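PDB 4EH1: flavohemoprotein from Vibrio cholerae O1 biovar El Tor, which probably detoxifies nitric oxide by oxidising it to nitrate with O2 and NAD(P)H, this chain being its FAD- and NAD(P)H-binding reductase part. Local coordinates for residues 145-156 against 172-180. Numbering follows the deposited sequence.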
ATOM      1  N   THR A 145     -21.091   7.069 -17.276  1.00 28.51           N
ATOM      2  CA  THR A 145     -21.030   5.609 -17.282  1.00 28.46           C
ATOM      3  C   THR A 145     -19.562   5.136 -17.248  1.00 28.27           C
ATOM      4  O   THR A 145     -18.719   5.574 -18.042  1.00 30.81           O
ATOM      5  CB  THR A 145     -21.722   5.016 -18.531  1.00 27.07           C
ATOM      6  OG1 THR A 145     -23.077   5.450 -18.580  1.00 27.77           O
ATOM      7  CG2 THR A 145     -21.720   3.474 -18.479  1.00 23.77           C
ATOM      8  N   TYR A 146     -19.253   4.240 -16.327  1.00 23.74           N
ATOM      9  CA  TYR A 146     -17.909   3.718 -16.207  1.00 19.99           C
ATOM     10  C   TYR A 146     -17.879   2.224 -16.595  1.00 20.65           C
ATOM     11  O   TYR A 146     -18.548   1.394 -15.975  1.00 21.68           O
ATOM     12  CB  TYR A 146     -17.483   3.893 -14.767  1.00 24.66           C
ATOM     13  CG  TYR A 146     -16.086   3.440 -14.416  1.00 25.50           C
ATOM     14  CD1 TYR A 146     -15.869   2.189 -13.834  1.00 21.84           C
ATOM     15  CD2 TYR A 146     -14.988   4.281 -14.610  1.00 28.58           C
ATOM     16  CE1 TYR A 146     -14.603   1.768 -13.482  1.00 21.37           C
ATOM     17  CE2 TYR A 146     -13.707   3.867 -14.267  1.00 26.84           C
ATOM     18  CZ  TYR A 146     -13.526   2.612 -13.690  1.00 26.32           C
ATOM     19  OH  TYR A 146     -12.270   2.192 -13.328  1.00 21.04           O
ATOM     20  N   LEU A 147     -17.121   1.880 -17.624  1.00 21.85           N
ATOM     21  CA  LEU A 147     -17.047   0.481 -18.071  1.00 21.54           C
ATOM     22  C   LEU A 147     -15.610   0.001 -17.896  1.00 27.31           C
ATOM     23  O   LEU A 147     -14.676   0.623 -18.414  1.00 26.03           O
ATOM     24  CB  LEU A 147     -17.498   0.333 -19.526  1.00 24.72           C
ATOM     25  CG  LEU A 147     -18.853   0.950 -19.943  1.00 25.51           C
ATOM     26  CD1 LEU A 147     -19.070   0.808 -21.436  1.00 23.41           C
ATOM     27  CD2 LEU A 147     -20.023   0.338 -19.214  1.00 23.80           C
ATOM     28  N   TYR A 148     -15.439  -1.097 -17.162  1.00 21.77           N
ATOM     29  CA  TYR A 148     -14.114  -1.551 -16.741  1.00 23.61           C
ATOM     30  C   TYR A 148     -13.945  -3.071 -16.949  1.00 23.96           C
ATOM     31  O   TYR A 148     -14.842  -3.862 -16.606  1.00 23.38           O
ATOM     32  CB  TYR A 148     -13.866  -1.202 -15.257  1.00 23.93           C
ATOM     33  CG  TYR A 148     -12.442  -1.529 -14.806  1.00 26.15           C
ATOM     34  CD1 TYR A 148     -11.347  -0.963 -15.448  1.00 26.72           C
ATOM     35  CD2 TYR A 148     -12.196  -2.442 -13.773  1.00 25.27           C
ATOM     36  CE1 TYR A 148     -10.030  -1.281 -15.076  1.00 27.25           C
ATOM     37  CE2 TYR A 148     -10.872  -2.781 -13.388  1.00 24.36           C
ATOM     38  CZ  TYR A 148      -9.807  -2.176 -14.033  1.00 26.88           C
ATOM     39  OH  TYR A 148      -8.516  -2.459 -13.661  1.00 31.39           O
ATOM     40  N   ALA A 149     -12.810  -3.467 -17.520  1.00 22.21           N
ATOM     41  CA  ALA A 149     -12.481  -4.886 -17.690  1.00 23.62           C
ATOM     42  C   ALA A 149     -11.158  -5.206 -16.998  1.00 23.71           C
ATOM     43  O   ALA A 149     -10.174  -4.501 -17.157  1.00 25.24           O
ATOM     44  CB  ALA A 149     -12.417  -5.256 -19.180  1.00 25.13           C
ATOM     45  N   CYS A 150     -11.133  -6.265 -16.207  1.00 20.56           N
ATOM     46  CA  CYS A 150      -9.876  -6.705 -15.672  1.00 18.60           C
ATOM     47  C   CYS A 150      -9.926  -8.226 -15.642  1.00 22.83           C
ATOM     48  O   CYS A 150     -10.913  -8.823 -16.062  1.00 27.18           O
ATOM     49  CB  CYS A 150      -9.589  -6.078 -14.297  1.00 18.34           C
ATOM     50  SG  CYS A 150     -10.908  -6.425 -13.094  1.00 28.07           S
ATOM     51  N   ASN A 151      -8.854  -8.865 -15.186  1.00 26.70           N
ATOM     52  CA  ASN A 151      -8.798 -10.310 -15.286  1.00 29.23           C
ATOM     53  C   ASN A 151      -9.628 -11.024 -14.217  1.00 30.71           C
ATOM     54  O   ASN A 151     -10.157 -12.102 -14.464  1.00 33.78           O
ATOM     55  CB  ASN A 151      -7.352 -10.782 -15.215  1.00 32.45           C
ATOM     56  CG  ASN A 151      -6.527 -10.309 -16.403  1.00 39.41           C
ATOM     57  OD1 ASN A 151      -7.069 -10.017 -17.463  1.00 32.99           O
ATOM     58  ND2 ASN A 151      -5.209 -10.233 -16.224  1.00 37.93           N
ATOM     59  N   SER A 152      -9.697 -10.434 -13.023  1.00 23.21           N
ATOM     60  CA  SER A 152     -10.316 -11.073 -11.868  1.00 21.08           C
ATOM     61  C   SER A 152     -10.489 -10.098 -10.705  1.00 29.93           C
ATOM     62  O   SER A 152     -10.009  -8.950 -10.758  1.00 29.24           O
ATOM     63  CB  SER A 152      -9.453 -12.244 -11.398  1.00 22.48           C
ATOM     64  OG  SER A 152      -8.204 -11.784 -10.896  1.00 28.41           O
ATOM     65  N   ALA A 153     -11.125 -10.589  -9.641  1.00 23.60           N
ATOM     66  CA  ALA A 153     -11.366  -9.786  -8.455  1.00 27.71           C
ATOM     67  C   ALA A 153     -10.055  -9.234  -7.911  1.00 22.62           C
ATOM     68  O   ALA A 153      -9.969  -8.048  -7.583  1.00 21.82           O
ATOM     69  CB  ALA A 153     -12.135 -10.598  -7.353  1.00 25.46           C
ATOM     70  N   LYS A 154      -9.026 -10.073  -7.827  1.00 24.27           N
ATOM     71  CA  LYS A 154      -7.762  -9.570  -7.270  1.00 29.57           C
ATOM     72  C   LYS A 154      -7.079  -8.499  -8.125  1.00 21.45           C
ATOM     73  O   LYS A 154      -6.216  -7.767  -7.647  1.00 21.62           O
ATOM     74  CB  LYS A 154      -6.788 -10.694  -6.963  1.00 28.32           C
ATOM     75  CG  LYS A 154      -6.090 -11.313  -8.176  1.00 31.13           C
ATOM     76  CD  LYS A 154      -4.961 -12.230  -7.680  1.00 34.61           C
ATOM     77  CE  LYS A 154      -4.143 -12.809  -8.851  1.00 40.16           C
ATOM     78  NZ  LYS A 154      -4.953 -13.733  -9.714  1.00 41.82           N
ATOM     79  N   GLU A 155      -7.446  -8.404  -9.391  1.00 23.39           N
ATOM     80  CA  GLU A 155      -6.837  -7.369 -10.220  1.00 29.13           C
ATOM     81  C   GLU A 155      -7.803  -6.183 -10.430  1.00 26.49           C
ATOM     82  O   GLU A 155      -7.618  -5.368 -11.325  1.00 28.55           O
ATOM     83  CB  GLU A 155      -6.383  -7.952 -11.580  1.00 25.48           C
ATOM     84  CG  GLU A 155      -5.321  -9.005 -11.484  1.00 24.97           C
ATOM     85  CD  GLU A 155      -4.675  -9.341 -12.857  1.00 50.69           C
ATOM     86  OE1 GLU A 155      -4.377  -8.420 -13.662  1.00 45.34           O
ATOM     87  OE2 GLU A 155      -4.467 -10.543 -13.138  1.00 46.84           O
ATOM     88  N   HIS A 156      -8.852  -6.107  -9.627  1.00 23.07           N
ATOM     89  CA  HIS A 156      -9.889  -5.116  -9.879  1.00 20.94           C
ATOM     90  C   HIS A 156      -9.455  -3.756  -9.275  1.00 28.77           C
ATOM     91  O   HIS A 156      -9.827  -3.414  -8.154  1.00 27.39           O
ATOM     92  CB  HIS A 156     -11.197  -5.608  -9.252  1.00 24.55           C
ATOM     93  CG  HIS A 156     -12.383  -4.730  -9.520  1.00 22.45           C
ATOM     94  ND1 HIS A 156     -13.680  -5.122  -9.233  1.00 25.62           N
ATOM     95  CD2 HIS A 156     -12.474  -3.479 -10.024  1.00 23.85           C
ATOM     96  CE1 HIS A 156     -14.514  -4.159  -9.575  1.00 22.12           C
ATOM     97  NE2 HIS A 156     -13.808  -3.149 -10.056  1.00 27.90           N
ATOM     98  N   MET A 172     -23.338   5.253 -13.349  1.00 24.16           N
ATOM     99  CA  MET A 172     -23.563   3.863 -13.706  1.00 32.83           C
ATOM    100  C   MET A 172     -22.216   3.199 -13.931  1.00 30.31           C
ATOM    101  O   MET A 172     -21.285   3.821 -14.445  1.00 23.60           O
ATOM    102  CB  MET A 172     -24.389   3.749 -14.997  1.00 39.67           C
ATOM    103  CG  MET A 172     -25.479   4.812 -15.200  1.00 41.80           C
ATOM    104  SD  MET A 172     -26.896   4.668 -14.089  1.00 47.22           S
ATOM    105  CE  MET A 172     -27.378   2.934 -14.261  1.00 40.95           C
ATOM    106  N   GLN A 173     -22.098   1.940 -13.531  1.00 27.89           N
ATOM    107  CA  GLN A 173     -20.904   1.195 -13.877  1.00 30.77           C
ATOM    108  C   GLN A 173     -21.233  -0.257 -14.229  1.00 30.33           C
ATOM    109  O   GLN A 173     -22.225  -0.827 -13.738  1.00 26.59           O
ATOM    110  CB  GLN A 173     -19.822   1.309 -12.788  1.00 30.64           C
ATOM    111  CG  GLN A 173     -19.834   0.233 -11.696  1.00 35.91           C
ATOM    112  CD  GLN A 173     -18.491   0.163 -10.922  1.00 31.34           C
ATOM    113  OE1 GLN A 173     -17.414   0.111 -11.518  1.00 28.94           O
ATOM    114  NE2 GLN A 173     -18.568   0.151  -9.598  1.00 30.70           N
ATOM    115  N   GLN A 174     -20.426  -0.822 -15.120  1.00 23.25           N
ATOM    116  CA  GLN A 174     -20.448  -2.262 -15.379  1.00 27.36           C
ATOM    117  C   GLN A 174     -18.998  -2.740 -15.362  1.00 29.19           C
ATOM    118  O   GLN A 174     -18.131  -2.122 -15.982  1.00 26.22           O
ATOM    119  CB  GLN A 174     -21.109  -2.602 -16.724  1.00 28.80           C
ATOM    120  CG  GLN A 174     -21.162  -4.128 -17.019  1.00 28.62           C
ATOM    121  CD  GLN A 174     -21.819  -4.930 -15.879  1.00 35.70           C
ATOM    122  OE1 GLN A 174     -21.197  -5.819 -15.258  1.00 36.48           O
ATOM    123  NE2 GLN A 174     -23.082  -4.634 -15.621  1.00 28.62           N
ATOM    124  N   VAL A 175     -18.751  -3.833 -14.648  1.00 22.71           N
ATOM    125  CA  VAL A 175     -17.438  -4.448 -14.621  1.00 21.36           C
ATOM    126  C   VAL A 175     -17.414  -5.859 -15.286  1.00 28.19           C
ATOM    127  O   VAL A 175     -18.358  -6.617 -15.151  1.00 26.19           O
ATOM    128  CB  VAL A 175     -16.939  -4.532 -13.183  1.00 28.28           C
ATOM    129  CG1 VAL A 175     -15.682  -5.402 -13.097  1.00 29.54           C
ATOM    130  CG2 VAL A 175     -16.678  -3.081 -12.621  1.00 22.04           C
ATOM    131  N   TRP A 176     -16.345  -6.176 -16.024  1.00 21.77           N
ATOM    132  CA  TRP A 176     -16.131  -7.508 -16.605  1.00 22.45           C
ATOM    133  C   TRP A 176     -14.850  -8.148 -16.015  1.00 28.81           C
ATOM    134  O   TRP A 176     -13.814  -7.473 -15.873  1.00 26.28           O
ATOM    135  CB  TRP A 176     -15.943  -7.420 -18.124  1.00 22.50           C
ATOM    136  CG  TRP A 176     -17.169  -7.128 -18.923  1.00 24.12           C
ATOM    137  CD1 TRP A 176     -17.903  -8.006 -19.639  1.00 25.79           C
ATOM    138  CD2 TRP A 176     -17.785  -5.850 -19.099  1.00 24.35           C
ATOM    139  NE1 TRP A 176     -18.946  -7.364 -20.242  1.00 26.62           N
ATOM    140  CE2 TRP A 176     -18.894  -6.036 -19.943  1.00 24.77           C
ATOM    141  CE3 TRP A 176     -17.507  -4.565 -18.613  1.00 24.76           C
ATOM    142  CZ2 TRP A 176     -19.737  -4.991 -20.322  1.00 25.01           C
ATOM    143  CZ3 TRP A 176     -18.328  -3.521 -19.004  1.00 23.30           C
ATOM    144  CH2 TRP A 176     -19.430  -3.745 -19.857  1.00 23.10           C
ATOM    145  N   TYR A 177     -14.918  -9.435 -15.663  1.00 26.04           N
ATOM    146  CA  TYR A 177     -13.735 -10.181 -15.223  1.00 24.54           C
ATOM    147  C   TYR A 177     -13.486 -11.194 -16.317  1.00 32.43           C
ATOM    148  O   TYR A 177     -14.387 -11.969 -16.688  1.00 27.52           O
ATOM    149  CB  TYR A 177     -13.971 -10.922 -13.900  1.00 27.16           C
ATOM    150  CG  TYR A 177     -14.044 -10.086 -12.628  1.00 27.21           C
ATOM    151  CD1 TYR A 177     -13.647  -8.742 -12.606  1.00 24.15           C
ATOM    152  CD2 TYR A 177     -14.493 -10.660 -11.428  1.00 27.87           C
ATOM    153  CE1 TYR A 177     -13.712  -7.988 -11.423  1.00 23.82           C
ATOM    154  CE2 TYR A 177     -14.572  -9.913 -10.250  1.00 28.05           C
ATOM    155  CZ  TYR A 177     -14.175  -8.564 -10.259  1.00 25.99           C
ATOM    156  OH  TYR A 177     -14.236  -7.813  -9.085  1.00 26.55           O
ATOM    157  N   ARG A 178     -12.281 -11.175 -16.867  1.00 29.69           N
ATOM    158  CA  ARG A 178     -11.956 -12.094 -17.960  1.00 31.23           C
ATOM    159  C   ARG A 178     -11.926 -13.552 -17.495  1.00 34.70           C
ATOM    160  O   ARG A 178     -12.325 -14.440 -18.231  1.00 31.06           O
ATOM    161  CB  ARG A 178     -10.599 -11.759 -18.549  1.00 27.33           C
ATOM    162  CG  ARG A 178     -10.241 -12.518 -19.799  1.00 32.87           C
ATOM    163  CD  ARG A 178      -8.795 -12.255 -20.126  1.00 35.18           C
ATOM    164  NE  ARG A 178      -7.898 -12.955 -19.215  1.00 33.74           N
ATOM    165  CZ  ARG A 178      -6.599 -12.705 -19.135  1.00 34.43           C
ATOM    166  NH1 ARG A 178      -6.059 -11.782 -19.917  1.00 29.76           N
ATOM    167  NH2 ARG A 178      -5.844 -13.377 -18.286  1.00 32.18           N
ATOM    168  N   ASP A 179     -11.466 -13.797 -16.274  1.00 30.97           N
ATOM    169  CA  ASP A 179     -11.143 -15.175 -15.880  1.00 35.09           C
ATOM    170  C   ASP A 179     -12.025 -15.817 -14.811  1.00 37.91           C
ATOM    171  O   ASP A 179     -11.788 -16.950 -14.436  1.00 35.92           O
ATOM    172  CB  ASP A 179      -9.680 -15.277 -15.436  1.00 35.20           C
ATOM    173  CG  ASP A 179      -8.719 -14.885 -16.520  1.00 40.81           C
ATOM    174  OD1 ASP A 179      -9.049 -15.127 -17.693  1.00 40.63           O
ATOM    175  OD2 ASP A 179      -7.643 -14.325 -16.201  1.00 43.03           O
ATOM    176  N   GLU A 180     -13.007 -15.104 -14.283  1.00 35.56           N
ATOM    177  CA  GLU A 180     -13.878 -15.729 -13.290  1.00 39.87           C
ATOM    178  C   GLU A 180     -15.206 -14.972 -13.238  1.00 41.93           C
ATOM    179  O   GLU A 180     -15.353 -13.912 -13.843  1.00 32.33           O
ATOM    180  CB  GLU A 180     -13.188 -15.759 -11.910  1.00 38.11           C
ATOM    181  CG  GLU A 180     -12.839 -14.353 -11.358  1.00 38.43           C
ATOM    182  CD  GLU A 180     -11.991 -14.385 -10.071  1.00 44.14           C
ATOM    183  OE1 GLU A 180     -11.324 -15.410  -9.803  1.00 49.29           O
ATOM    184  OE2 GLU A 180     -11.995 -13.386  -9.325  1.00 41.57           O
TER
HETATM  185  O   HOH W   1      -3.311  -9.889 -18.996  1.00 59.80           O
HETATM  186  O   HOH W   2      -9.521 -12.943  -7.846  1.00 26.22           O
HETATM  187  O   HOH W   3     -14.700  -0.528 -10.442  1.00 27.48           O
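Strands 144-150 and 172-177 are neighbouring parallel strands of a beta-alpha-beta crossover, joined through helix 159-169, in the Rossmann-like NAD-binding domain. Their backbones form an alternating ladder from Tyr146 N on Met172 O at 2.8 Å to Arg178 N on Cys150 O; beyond it Asp179 N hydrogen-bonds to Asn151 O, breaking the alternation where the chains leave the sheet. On one face, the Trp176 indole lies alongside Leu147, its CZ3 4.0 Å from Leu147 CB. The other face carries Tyr146, Tyr148, Val175, Cys150 and Tyr177; Tyr148 touches Ala126, part of the likely NADP(+) site, and its hydroxyl hydrogen-bonds to Gly123 O.

Beyond the strands, residues 151-156 fold back over Tyr177, whose ring has the Ser152-Ala153 peptide on one face and Cys150 SG obliquely near CE1 at 3.6 Å. The His156 side chain swings CG opposite its backbone N (chi1 -176°), bringing ND1 2.8 Å from Tyr177 OH, a hydrogen bond at the edge of both rings, whose planes stand 80° apart. A water links His156 NE2 to Gln173 OE1. Glu180 OE2 accepts a hydrogen bond from Ala153 N at 2.9 Å, from above the carboxylate plane, and another from a water held by Lys154 N. Arg178 grips the Asp179 carboxylate side-on in a salt bridge, NE to OD1 and NH2 to OD2. The Asn151 amide stacks on one guanidinium face, planes 27° apart, its OD1 over the centre and 3.2 Å from Arg178 CZ.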